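Local coordinates for protein-glutamine gamma-glutamyltransferase 2 (Pagrus major, PDB 1G0D) that probably catalyses calcium-dependent cross-linking of proteins, joining peptide-bound glutamine to lysine or to other primary amines, and probably binds GTP, at residues A[9-14]-A[126-131]; A[143-148]-A[152-157]; A[221-226]-A[276-281]; A[620-625]-A[647-652]. All blocks are in the same frame, centred on the assembly; numbering follows the deposited sequence.

Interaction 1. Residues A[9-14]-A[126-131]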
loop_
_atom_site.group_PDB
_atom_site.type_symbol
_atom_site.label_atom_id
_atom_site.label_comp_id
_atom_site.label_asym_id
_atom_site.label_seq_id
_atom_site.Cartn_x
_atom_site.Cartn_y
_atom_site.Cartn_z
ATOM N N VAL A 9 -23.021 -28.728 29.216
ATOM C CA VAL A 9 -22.741 -27.773 30.247
ATOM C C VAL A 9 -21.989 -26.567 29.688
ATOM O O VAL A 9 -22.170 -25.444 30.166
ATOM C CB VAL A 9 -21.932 -28.412 31.369
ATOM C CG1 VAL A 9 -21.587 -27.358 32.351
ATOM C CG2 VAL A 9 -22.755 -29.519 32.050
ATOM N N ASP A 10 -21.137 -26.790 28.700
ATOM C CA ASP A 10 -20.436 -25.686 28.046
ATOM C C ASP A 10 -19.679 -26.144 26.824
ATOM O O ASP A 10 -19.079 -27.201 26.828
ATOM C CB ASP A 10 -19.505 -24.911 29.007
ATOM C CG ASP A 10 -18.312 -25.712 29.472
ATOM O OD1 ASP A 10 -17.322 -25.838 28.713
ATOM O OD2 ASP A 10 -18.354 -26.197 30.621
ATOM N N VAL A 11 -19.797 -25.383 25.749
ATOM C CA VAL A 11 -19.093 -25.697 24.548
ATOM C C VAL A 11 -17.709 -25.033 24.672
ATOM O O VAL A 11 -17.589 -23.955 25.265
ATOM C CB VAL A 11 -19.852 -25.168 23.350
ATOM C CG1 VAL A 11 -19.110 -25.488 22.100
ATOM C CG2 VAL A 11 -21.224 -25.811 23.296
ATOM N N ASN A 12 -16.665 -25.704 24.176
ATOM C CA ASN A 12 -15.291 -25.209 24.263
ATOM C C ASN A 12 -14.680 -25.181 22.885
ATOM O O ASN A 12 -14.503 -26.245 22.288
ATOM C CB ASN A 12 -14.481 -26.132 25.120
ATOM C CG ASN A 12 -13.276 -25.458 25.690
ATOM O OD1 ASN A 12 -12.654 -24.586 25.050
ATOM N ND2 ASN A 12 -12.921 -25.844 26.915
ATOM N N GLY A 13 -14.359 -23.973 22.395
ATOM C CA GLY A 13 -13.815 -23.794 21.060
ATOM C C GLY A 13 -12.343 -24.092 20.924
ATOM O O GLY A 13 -11.814 -24.125 19.834
ATOM N N ARG A 14 -11.688 -24.317 22.048
ATOM C CA ARG A 14 -10.267 -24.591 22.070
ATOM C C ARG A 14 -9.546 -23.614 21.132
ATOM O O ARG A 14 -8.871 -24.027 20.195
ATOM C CB ARG A 14 -10.027 -26.050 21.666
ATOM C CG ARG A 14 -11.063 -27.063 22.264
ATOM C CD ARG A 14 -10.687 -28.559 22.137
ATOM N NE ARG A 14 -9.573 -28.809 21.219
ATOM C CZ ARG A 14 -8.329 -29.055 21.611
ATOM N NH1 ARG A 14 -8.006 -29.094 22.901
ATOM N NH2 ARG A 14 -7.391 -29.233 20.711
ATOM N N ASP A 126 -25.412 -23.354 23.801
ATOM C CA ASP A 126 -25.076 -21.943 23.611
ATOM C C ASP A 126 -24.378 -21.698 22.260
ATOM O O ASP A 126 -23.346 -22.313 21.945
ATOM C CB ASP A 126 -24.148 -21.461 24.729
ATOM C CG ASP A 126 -24.316 -22.244 26.026
ATOM O OD1 ASP A 126 -23.991 -23.468 26.080
ATOM O OD2 ASP A 126 -24.771 -21.601 27.002
ATOM N N LYS A 127 -24.945 -20.795 21.469
ATOM C CA LYS A 127 -24.384 -20.471 20.165
ATOM C C LYS A 127 -23.044 -19.738 20.340
ATOM O O LYS A 127 -23.011 -18.614 20.815
ATOM C CB LYS A 127 -25.386 -19.600 19.377
ATOM C CG LYS A 127 -25.528 -19.919 17.873
ATOM C CD LYS A 127 -26.901 -19.484 17.307
ATOM C CE LYS A 127 -26.829 -18.116 16.596
ATOM N NZ LYS A 127 -28.026 -17.818 15.733
ATOM N N ILE A 128 -21.940 -20.391 19.984
ATOM C CA ILE A 128 -20.626 -19.766 20.072
ATOM C C ILE A 128 -20.236 -19.286 18.707
ATOM O O ILE A 128 -20.565 -19.891 17.703
ATOM C CB ILE A 128 -19.548 -20.715 20.552
ATOM C CG1 ILE A 128 -19.417 -21.892 19.605
ATOM C CG2 ILE A 128 -19.875 -21.148 21.961
ATOM C CD1 ILE A 128 -18.036 -22.227 19.352
ATOM N N SER A 129 -19.523 -18.182 18.653
ATOM C CA SER A 129 -19.164 -17.663 17.357
ATOM C C SER A 129 -17.684 -17.781 17.073
ATOM O O SER A 129 -16.868 -18.016 17.969
ATOM C CB SER A 129 -19.605 -16.209 17.258
ATOM O OG SER A 129 -18.725 -15.416 18.017
ATOM N N PHE A 130 -17.350 -17.642 15.803
ATOM C CA PHE A 130 -15.967 -17.713 15.376
ATOM C C PHE A 130 -15.833 -16.939 14.055
ATOM O O PHE A 130 -16.843 -16.615 13.407
ATOM C CB PHE A 130 -15.511 -19.195 15.250
ATOM C CG PHE A 130 -16.241 -20.000 14.187
ATOM C CD1 PHE A 130 -15.846 -19.944 12.837
ATOM C CD2 PHE A 130 -17.334 -20.793 14.526
ATOM C CE1 PHE A 130 -16.525 -20.649 11.859
ATOM C CE2 PHE A 130 -18.014 -21.496 13.544
ATOM C CZ PHE A 130 -17.610 -21.422 12.210
ATOM N N HIS A 131 -14.604 -16.612 13.677
ATOM C CA HIS A 131 -14.363 -15.890 12.445
ATOM C C HIS A 131 -13.634 -16.761 11.451
ATOM O O HIS A 131 -12.821 -17.589 11.824
ATOM C CB HIS A 131 -13.532 -14.668 12.730
ATOM C CG HIS A 131 -14.296 -13.559 13.369
ATOM N ND1 HIS A 131 -14.373 -13.404 14.735
ATOM C CD2 HIS A 131 -14.972 -12.521 12.832
ATOM C CE1 HIS A 131 -15.064 -12.314 15.011
ATOM N NE2 HIS A 131 -15.439 -11.760 13.874
#
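Val-11 and Ile-128 meet across the interior of the N-terminal beta-sandwich, near its rim: strand 8-12 is the outermost strand of one sheet and strand 121-133 belongs to the other. The two strands thus touch through side chains, not through backbone pairing. From Val-11 the CA-CB bond points toward the facing sheet, and the branching begins close to its partner, with Val-11 CB 4.3 Å from Ile-128 CG2. With CG1 anti to the backbone N (chi1 180°), one methyl turns along Ile-128: Val-11 CG1 lies 4.4 Å from Ile-128 CG2 and equally far from its CD1. The other methyl leads to the start of the facing segment, where Val-11 CG2 is 4.3 Å from Asp-126 O. Beta-branched residues suit both places, since they extend readily in strands and present a broad apolar flank close to the backbone. Ile-42 and Leu-44 of the adjoining strand also touch Val-11, while Leu-110 flanks Ile-128, so the pair belongs to a wider apolar layer. The Asp-126 carboxylate, poorly ordered, lies at the exposed margin. Gly-13 then carries the chain off the sheet, and its CA is 4.8 Å from Ile-128 CD1. This exit is fixed by an Asx turn, in which Asn-12 OD1 accepts from Arg-14 N at 3.2 Å.

Interaction 2. Residues A[143-148]-A[152-157]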
loop_
_atom_site.group_PDB
_atom_site.type_symbol
_atom_site.label_atom_id
_atom_site.label_comp_id
_atom_site.label_asym_id
_atom_site.label_seq_id
_atom_site.Cartn_x
_atom_site.Cartn_y
_atom_site.Cartn_z
ATOM N N VAL A 143 -6.657 -18.731 -2.964
ATOM C CA VAL A 143 -5.514 -17.864 -2.634
ATOM C C VAL A 143 -4.224 -18.685 -2.320
ATOM O O VAL A 143 -3.189 -18.151 -1.917
ATOM C CB VAL A 143 -5.837 -16.961 -1.440
ATOM C CG1 VAL A 143 -6.987 -16.033 -1.780
ATOM C CG2 VAL A 143 -6.219 -17.809 -0.265
ATOM N N TYR A 144 -4.279 -19.988 -2.551
ATOM C CA TYR A 144 -3.145 -20.845 -2.301
ATOM C C TYR A 144 -1.865 -20.373 -2.968
ATOM O O TYR A 144 -1.848 -20.172 -4.192
ATOM C CB TYR A 144 -3.453 -22.240 -2.815
ATOM C CG TYR A 144 -2.348 -23.211 -2.515
ATOM C CD1 TYR A 144 -1.821 -23.314 -1.236
ATOM C CD2 TYR A 144 -1.844 -24.054 -3.504
ATOM C CE1 TYR A 144 -0.814 -24.254 -0.938
ATOM C CE2 TYR A 144 -0.831 -25.003 -3.210
ATOM C CZ TYR A 144 -0.327 -25.103 -1.918
ATOM O OH TYR A 144 0.594 -26.096 -1.592
ATOM N N LEU A 145 -0.813 -20.204 -2.159
ATOM C CA LEU A 145 0.521 -19.799 -2.614
ATOM C C LEU A 145 1.449 -20.922 -2.109
ATOM O O LEU A 145 1.692 -21.034 -0.909
ATOM C CB LEU A 145 0.921 -18.449 -1.994
ATOM C CG LEU A 145 1.955 -17.559 -2.757
ATOM C CD1 LEU A 145 1.998 -16.100 -2.207
ATOM C CD2 LEU A 145 3.335 -18.185 -2.655
ATOM N N PRO A 146 1.997 -21.742 -3.022
ATOM C CA PRO A 146 2.880 -22.883 -2.722
ATOM C C PRO A 146 4.317 -22.631 -2.361
ATOM O O PRO A 146 5.210 -23.224 -2.976
ATOM C CB PRO A 146 2.796 -23.736 -3.965
ATOM C CG PRO A 146 2.515 -22.784 -5.046
ATOM C CD PRO A 146 1.841 -21.564 -4.474
ATOM N N ASP A 147 4.527 -21.743 -1.380
ATOM C CA ASP A 147 5.842 -21.385 -0.872
ATOM C C ASP A 147 5.652 -20.686 0.479
ATOM O O ASP A 147 5.321 -19.524 0.552
ATOM C CB ASP A 147 6.579 -20.480 -1.832
ATOM C CG ASP A 147 7.999 -20.184 -1.371
ATOM O OD1 ASP A 147 8.869 -19.927 -2.234
ATOM O OD2 ASP A 147 8.255 -20.207 -0.133
ATOM N N GLU A 148 5.868 -21.429 1.549
ATOM C CA GLU A 148 5.684 -20.941 2.907
ATOM C C GLU A 148 6.506 -19.740 3.233
ATOM O O GLU A 148 6.123 -18.955 4.094
ATOM C CB GLU A 148 6.010 -22.049 3.927
ATOM C CG GLU A 148 4.964 -23.092 4.040
ATOM C CD GLU A 148 4.937 -23.707 5.417
ATOM O OE1 GLU A 148 6.046 -23.749 6.007
ATOM O OE2 GLU A 148 3.831 -24.140 5.879
ATOM N N GLN A 152 4.877 -15.952 4.596
ATOM C CA GLN A 152 5.332 -15.352 5.844
ATOM C C GLN A 152 5.499 -13.858 5.688
ATOM O O GLN A 152 5.244 -13.094 6.620
ATOM C CB GLN A 152 6.659 -15.981 6.250
ATOM C CG GLN A 152 7.215 -15.443 7.510
ATOM C CD GLN A 152 6.200 -15.460 8.621
ATOM O OE1 GLN A 152 5.505 -16.487 8.830
ATOM N NE2 GLN A 152 6.095 -14.324 9.352
ATOM N N GLU A 153 5.955 -13.452 4.501
ATOM C CA GLU A 153 6.150 -12.045 4.201
ATOM C C GLU A 153 4.856 -11.406 3.729
ATOM O O GLU A 153 4.438 -10.372 4.242
ATOM C CB GLU A 153 7.194 -11.871 3.107
ATOM C CG GLU A 153 7.337 -10.421 2.611
ATOM C CD GLU A 153 7.867 -9.451 3.679
ATOM O OE1 GLU A 153 8.394 -9.922 4.709
ATOM O OE2 GLU A 153 7.760 -8.213 3.495
ATOM N N TYR A 154 4.212 -12.050 2.762
ATOM C CA TYR A 154 2.981 -11.534 2.190
ATOM C C TYR A 154 1.682 -11.711 2.970
ATOM O O TYR A 154 0.664 -11.161 2.566
ATOM C CB TYR A 154 2.824 -12.087 0.794
ATOM C CG TYR A 154 4.055 -11.885 -0.037
ATOM C CD1 TYR A 154 4.757 -10.674 0.025
ATOM C CD2 TYR A 154 4.512 -12.893 -0.899
ATOM C CE1 TYR A 154 5.873 -10.467 -0.747
ATOM C CE2 TYR A 154 5.635 -12.702 -1.689
ATOM C CZ TYR A 154 6.306 -11.483 -1.607
ATOM O OH TYR A 154 7.377 -11.255 -2.429
ATOM N N VAL A 155 1.691 -12.487 4.051
ATOM C CA VAL A 155 0.491 -12.633 4.893
ATOM C C VAL A 155 0.856 -12.388 6.351
ATOM O O VAL A 155 0.272 -11.546 7.015
ATOM C CB VAL A 155 -0.195 -14.033 4.875
ATOM C CG1 VAL A 155 -1.333 -14.038 5.907
ATOM C CG2 VAL A 155 -0.777 -14.343 3.537
ATOM N N MET A 156 1.852 -13.095 6.844
ATOM C CA MET A 156 2.232 -12.978 8.239
ATOM C C MET A 156 3.085 -11.823 8.696
ATOM O O MET A 156 3.067 -11.483 9.863
ATOM C CB MET A 156 2.867 -14.293 8.662
ATOM C CG MET A 156 1.889 -15.451 8.483
ATOM S SD MET A 156 0.671 -15.314 9.733
ATOM C CE MET A 156 -0.637 -15.907 8.950
ATOM N N ASN A 157 3.851 -11.212 7.810
ATOM C CA ASN A 157 4.680 -10.096 8.247
ATOM C C ASN A 157 3.872 -8.813 8.479
ATOM O O ASN A 157 3.060 -8.412 7.638
ATOM C CB ASN A 157 5.779 -9.836 7.246
ATOM C CG ASN A 157 6.804 -8.915 7.811
ATOM O OD1 ASN A 157 6.541 -8.260 8.821
ATOM N ND2 ASN A 157 7.973 -8.845 7.192
#
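Glu-148 and Gln-152 are joined by a helical i to i+4 backbone bond, Gln-152 N to Glu-148 O at 3.3 Å, through which the opening residue of helix 148-156 meets its next turn. The bond is long and bent, with an N-H...O angle of 138°, and farther on the helix widens into a pi-type turn over residues 152-156. Gln-152 CB sits 3.7 Å from Glu-148 O, and with CG anti to the backbone N (chi1 180°) the chain turns beside its own carbonyl carbon. Gln-152 is on the exposed side of the helix, where a flexible, polar chain is at home. On the buried side the contact is apolar. Leu-145 reaches out from the loop before the helix to the edge of the Tyr-154 ring, near the ring plane, and Leu-145 CD1 is 4.3 Å from Tyr-154 CD2. The loop is turned by Pro-146, the centre of an inverse gamma turn, and Asp-147 is the N-cap. At the other end Glu-153 OE1 receives Asn-157 ND2 at 2.7 Å on the syn side, 33° out of the carboxylate plane, while its OE2 forms a salt bridge with Lys-426. A tyrosine suits its position because it has two characters: the ring packs against Leu-145 and edge-to-face on Trp-351, whereas OH makes a weak hydrogen bond to Arg-291. The contact is thus half polar backbone bond and half apolar touch; Glu-434, a probable calcium ligand, and a sulfate, probably a crystallisation ion, lie near Tyr-154, consistent with a polar pocket beside the tyrosine.

Interaction 3. Residues A[221-226]-A[276-281]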
loop_
_atom_site.group_PDB
_atom_site.type_symbol
_atom_site.label_atom_id
_atom_site.label_comp_id
_atom_site.label_asym_id
_atom_site.label_seq_id
_atom_site.Cartn_x
_atom_site.Cartn_y
_atom_site.Cartn_z
ATOM N N ALA A 221 -12.043 -0.775 -3.215
ATOM C CA ALA A 221 -13.007 0.289 -3.464
ATOM C C ALA A 221 -13.336 1.125 -2.229
ATOM O O ALA A 221 -13.555 2.341 -2.333
ATOM C CB ALA A 221 -14.270 -0.308 -4.054
ATOM N N MET A 222 -13.354 0.491 -1.062
ATOM C CA MET A 222 -13.688 1.190 0.183
ATOM C C MET A 222 -12.579 2.035 0.808
ATOM O O MET A 222 -12.858 2.947 1.600
ATOM C CB MET A 222 -14.182 0.185 1.210
ATOM C CG MET A 222 -15.511 -0.433 0.831
ATOM S SD MET A 222 -16.875 0.620 1.355
ATOM C CE MET A 222 -16.231 1.174 3.031
ATOM N N VAL A 223 -11.328 1.733 0.462
ATOM C CA VAL A 223 -10.203 2.475 1.030
ATOM C C VAL A 223 -10.247 3.961 0.759
ATOM O O VAL A 223 -9.948 4.755 1.646
ATOM C CB VAL A 223 -8.866 1.910 0.559
ATOM C CG1 VAL A 223 -7.700 2.730 1.127
ATOM C CG2 VAL A 223 -8.775 0.483 1.007
ATOM N N ASN A 224 -10.616 4.352 -0.452
ATOM C CA ASN A 224 -10.704 5.764 -0.729
ATOM C C ASN A 224 -11.851 6.161 -1.632
ATOM O O ASN A 224 -12.631 7.027 -1.287
ATOM C CB ASN A 224 -9.402 6.274 -1.322
ATOM C CG ASN A 224 -9.498 7.721 -1.777
ATOM O OD1 ASN A 224 -9.112 8.072 -2.887
ATOM N ND2 ASN A 224 -10.016 8.567 -0.910
ATOM N N SER A 225 -11.976 5.517 -2.780
ATOM C CA SER A 225 -13.015 5.899 -3.721
ATOM C C SER A 225 -14.411 6.102 -3.151
ATOM O O SER A 225 -15.129 7.003 -3.612
ATOM C CB SER A 225 -13.077 4.911 -4.890
ATOM O OG SER A 225 -13.953 3.851 -4.600
ATOM N N ASN A 226 -14.819 5.285 -2.175
ATOM C CA ASN A 226 -16.161 5.440 -1.608
ATOM C C ASN A 226 -16.174 6.657 -0.709
ATOM O O ASN A 226 -15.576 6.657 0.375
ATOM C CB ASN A 226 -16.579 4.197 -0.836
ATOM C CG ASN A 226 -17.945 4.341 -0.207
ATOM O OD1 ASN A 226 -18.223 5.313 0.508
ATOM N ND2 ASN A 226 -18.813 3.374 -0.465
ATOM N N ALA A 276 -2.655 2.322 -0.361
ATOM C CA ALA A 276 -2.094 1.014 -0.649
ATOM C C ALA A 276 -1.723 0.288 0.652
ATOM O O ALA A 276 -2.123 -0.869 0.840
ATOM C CB ALA A 276 -0.898 1.162 -1.545
ATOM N N ALA A 277 -0.984 0.956 1.545
ATOM C CA ALA A 277 -0.599 0.378 2.832
ATOM C C ALA A 277 -1.823 -0.035 3.609
ATOM O O ALA A 277 -1.840 -1.117 4.132
ATOM C CB ALA A 277 0.133 1.346 3.624
ATOM N N VAL A 278 -2.851 0.808 3.701
ATOM C CA VAL A 278 -4.074 0.429 4.434
ATOM C C VAL A 278 -4.760 -0.751 3.716
ATOM O O VAL A 278 -5.374 -1.600 4.348
ATOM C CB VAL A 278 -5.051 1.637 4.538
ATOM C CG1 VAL A 278 -6.400 1.226 5.054
ATOM C CG2 VAL A 278 -4.479 2.669 5.429
ATOM N N ALA A 279 -4.662 -0.827 2.392
ATOM C CA ALA A 279 -5.278 -1.948 1.643
ATOM C C ALA A 279 -4.517 -3.198 2.012
ATOM O O ALA A 279 -5.111 -4.249 2.225
ATOM C CB ALA A 279 -5.193 -1.738 0.088
ATOM N N CYS A 280 -3.193 -3.074 2.070
ATOM C CA CYS A 280 -2.351 -4.190 2.429
ATOM C C CYS A 280 -2.678 -4.731 3.795
ATOM O O CYS A 280 -2.765 -5.924 3.947
ATOM C CB CYS A 280 -0.900 -3.782 2.431
ATOM S SG CYS A 280 0.242 -5.147 2.530
ATOM N N THR A 281 -2.855 -3.866 4.787
ATOM C CA THR A 281 -3.153 -4.297 6.165
ATOM C C THR A 281 -4.416 -5.126 6.255
ATOM O O THR A 281 -4.478 -6.119 6.967
ATOM C CB THR A 281 -3.363 -3.099 7.104
ATOM O OG1 THR A 281 -2.106 -2.660 7.625
ATOM C CG2 THR A 281 -4.202 -3.485 8.266
#
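Val-223 plugs helix 212-223 against helix 272-286, touching Val-278 and Ala-279 at once. Its two methyls divide the work. Val-223 CG1 meets Val-278 CG1 at 4.4 Å, methyl against methyl, and Val-223 CG2 rests on Ala-279, 4.3 Å from both its CA and its CB. The small alanine lets the valine approach the helix backbone itself, and the CA atoms of Val-223 and Ala-279 stand 6.6 Å apart. CG1 of Val-223 is anti to the backbone N (chi1 178°), which spreads both methyls toward the facing helix. Phe-275, one turn earlier on that helix, also touches Val-223, while Val-278 packs in addition on Ile-255 and Leu-256 of helix 253-261.

All three touching residues are buried, but the residues after Val-223, Asn-224 to Asn-226, are polar and partly exposed. There the chain is drawn back on itself: Ala-221 O accepts both Ser-225 OG at 2.8 Å, in the carbonyl plane on a lone pair, and Asn-226 N at 3.2 Å. Asn-224 ND2 binds Leu-232 O, so the short polar side chains tie the turn together.

Helix 272-286 starts at the active-site Cys-272, and the side chain of Ala-279 is about 8 Å from that of active-site Asp-355; packing against such a cysteine-bearing helix is characteristic of the papain-like transglutaminase core.

Interaction 4. Residues A[620-625]-A[647-652]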
loop_
_atom_site.group_PDB
_atom_site.type_symbol
_atom_site.label_atom_id
_atom_site.label_comp_id
_atom_site.label_asym_id
_atom_site.label_seq_id
_atom_site.Cartn_x
_atom_site.Cartn_y
_atom_site.Cartn_z
ATOM N N PHE A 620 6.439 14.126 18.460
ATOM C CA PHE A 620 7.040 12.868 18.063
ATOM C C PHE A 620 5.857 11.905 18.219
ATOM O O PHE A 620 5.096 12.029 19.181
ATOM C CB PHE A 620 8.150 12.479 19.040
ATOM C CG PHE A 620 9.437 13.224 18.844
ATOM C CD1 PHE A 620 10.360 12.799 17.907
ATOM C CD2 PHE A 620 9.721 14.355 19.591
ATOM C CE1 PHE A 620 11.569 13.501 17.713
ATOM C CE2 PHE A 620 10.914 15.063 19.412
ATOM C CZ PHE A 620 11.834 14.636 18.472
ATOM N N THR A 621 5.664 10.988 17.271
ATOM C CA THR A 621 4.584 9.991 17.377
ATOM C C THR A 621 5.259 8.647 17.265
ATOM O O THR A 621 6.006 8.431 16.317
ATOM C CB THR A 621 3.593 10.082 16.235
ATOM O OG1 THR A 621 3.200 11.450 16.053
ATOM C CG2 THR A 621 2.388 9.192 16.520
ATOM N N LEU A 622 5.015 7.740 18.213
ATOM C CA LEU A 622 5.678 6.435 18.183
ATOM C C LEU A 622 4.716 5.264 18.079
ATOM O O LEU A 622 3.649 5.279 18.676
ATOM C CB LEU A 622 6.518 6.217 19.443
ATOM C CG LEU A 622 7.548 7.142 20.092
ATOM C CD1 LEU A 622 8.873 6.422 20.146
ATOM C CD2 LEU A 622 7.690 8.413 19.357
ATOM N N GLU A 623 5.087 4.238 17.318
ATOM C CA GLU A 623 4.241 3.064 17.207
ATOM C C GLU A 623 5.018 1.858 16.706
ATOM O O GLU A 623 6.078 1.994 16.095
ATOM C CB GLU A 623 3.089 3.337 16.267
ATOM C CG GLU A 623 3.455 3.076 14.850
ATOM C CD GLU A 623 2.249 3.018 13.967
ATOM O OE1 GLU A 623 1.313 2.251 14.283
ATOM O OE2 GLU A 623 2.235 3.754 12.959
ATOM N N GLY A 624 4.473 0.672 16.970
ATOM C CA GLY A 624 5.105 -0.550 16.515
ATOM C C GLY A 624 4.170 -1.729 16.705
ATOM O O GLY A 624 3.602 -1.864 17.785
ATOM N N ALA A 625 3.968 -2.544 15.660
ATOM C CA ALA A 625 3.116 -3.733 15.746
ATOM C C ALA A 625 3.751 -4.527 16.863
ATOM O O ALA A 625 4.964 -4.751 16.835
ATOM C CB ALA A 625 3.189 -4.539 14.450
ATOM N N VAL A 647 13.772 13.375 23.094
ATOM C CA VAL A 647 12.669 12.897 23.947
ATOM C C VAL A 647 12.871 11.413 24.236
ATOM O O VAL A 647 13.858 10.791 23.787
ATOM C CB VAL A 647 11.288 12.962 23.287
ATOM C CG1 VAL A 647 10.632 14.258 23.595
ATOM C CG2 VAL A 647 11.405 12.718 21.795
ATOM N N LYS A 648 11.917 10.858 24.987
ATOM C CA LYS A 648 11.921 9.457 25.322
ATOM C C LYS A 648 10.554 9.117 25.834
ATOM O O LYS A 648 9.845 9.971 26.324
ATOM C CB LYS A 648 12.979 9.150 26.362
ATOM C CG LYS A 648 13.082 10.149 27.445
ATOM C CD LYS A 648 12.274 9.706 28.618
ATOM C CE LYS A 648 12.893 10.228 29.883
ATOM N NZ LYS A 648 14.385 10.063 29.890
ATOM N N LEU A 649 10.188 7.853 25.711
ATOM C CA LEU A 649 8.871 7.362 26.111
ATOM C C LEU A 649 9.088 6.015 26.814
ATOM O O LEU A 649 10.034 5.300 26.501
ATOM C CB LEU A 649 8.039 7.119 24.842
ATOM C CG LEU A 649 6.522 7.344 24.693
ATOM C CD1 LEU A 649 6.032 6.576 23.460
ATOM C CD2 LEU A 649 5.749 6.900 25.930
ATOM N N SER A 650 8.234 5.659 27.760
ATOM C CA SER A 650 8.374 4.364 28.404
ATOM C C SER A 650 7.179 3.558 28.007
ATOM O O SER A 650 6.100 4.122 27.846
ATOM C CB SER A 650 8.365 4.489 29.900
ATOM O OG SER A 650 9.593 4.023 30.425
ATOM N N PHE A 651 7.361 2.254 27.814
ATOM C CA PHE A 651 6.245 1.389 27.453
ATOM C C PHE A 651 6.645 -0.080 27.610
ATOM O O PHE A 651 7.834 -0.392 27.761
ATOM C CB PHE A 651 5.761 1.698 26.030
ATOM C CG PHE A 651 6.718 1.288 24.958
ATOM C CD1 PHE A 651 7.798 2.094 24.634
ATOM C CD2 PHE A 651 6.563 0.076 24.294
ATOM C CE1 PHE A 651 8.710 1.690 23.667
ATOM C CE2 PHE A 651 7.472 -0.322 23.337
ATOM C CZ PHE A 651 8.545 0.482 23.028
ATOM N N SER A 652 5.655 -0.971 27.610
ATOM C CA SER A 652 5.905 -2.399 27.785
ATOM C C SER A 652 5.472 -3.192 26.546
ATOM O O SER A 652 4.271 -3.321 26.281
ATOM C CB SER A 652 5.138 -2.890 29.013
ATOM O OG SER A 652 5.763 -2.466 30.219
#
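Phe-620 and Val-647 face each other across the C-terminal Ig-like beta-sandwich, strand 619-624 belonging to one sheet and strand 644-651 to the other. The first kind of contact is CH-pi. Val-647 CG2 stands over one face of the Phe-620 ring, 3.5 Å from its centroid and 22° off the normal, displaced toward the rim. The distance from Val-647 CG2 to Phe-620 CD2, 3.2 Å, is short and may reflect coordinate error. Phe-620 CG is anti to its carbonyl carbon, which puts the ring beside the backbone N, and chi2 near -84° turns its face to the methyl. A flat aromatic suits the site because it offers a broad surface to a branched aliphatic while meeting the ring of Phe-665 and touching Val-605. An alanine here would remove the ring, and the Val-647 methyl would probably be left above a gap, with Phe-665 deprived of its aromatic neighbour.

The second kind is plain aliphatic packing. Two residues further along both strands, Leu-622 and Leu-649 slide past one another in opposite directions, so that a methyl meets the root of its partner's branch; leucine suits the place because its apolar branch reaches across between the sheets. Polar residues lie on the outer faces instead. Glu-623 OE2 is bound by Thr-250 OG1, linking the sandwich to the core of the enzyme, and Ser-650 OG bonds with Thr-602 OG1. Between the sheets, Leu-649 CD1 lies 3.7 Å from Leu-622 CG and 4.1 Å from Leu-622 CB.

Interactions 1 and 4 are of one kind, apolar packing between the two sheets of a beta-sandwich, but they sit in the terminal domains, their centres about 37 Å apart. Interaction 1 is a surface contact with thin aliphatic packing, whereas interaction 4 is partly buried and adds an aromatic face. Interaction 3, about 8 Å from the centre of the chain, is wholly buried and joins two helices near the catalytic residues. Interaction 2 is local: its hydrogen bond, the one bond between segments among the four, lies within a helix, and only Leu-145 with Tyr-154 joins loop to helix. Strand 121-133 of interaction 1 leads along the chain to helix 148-156 of interaction 2; otherwise the contacts hold different elements.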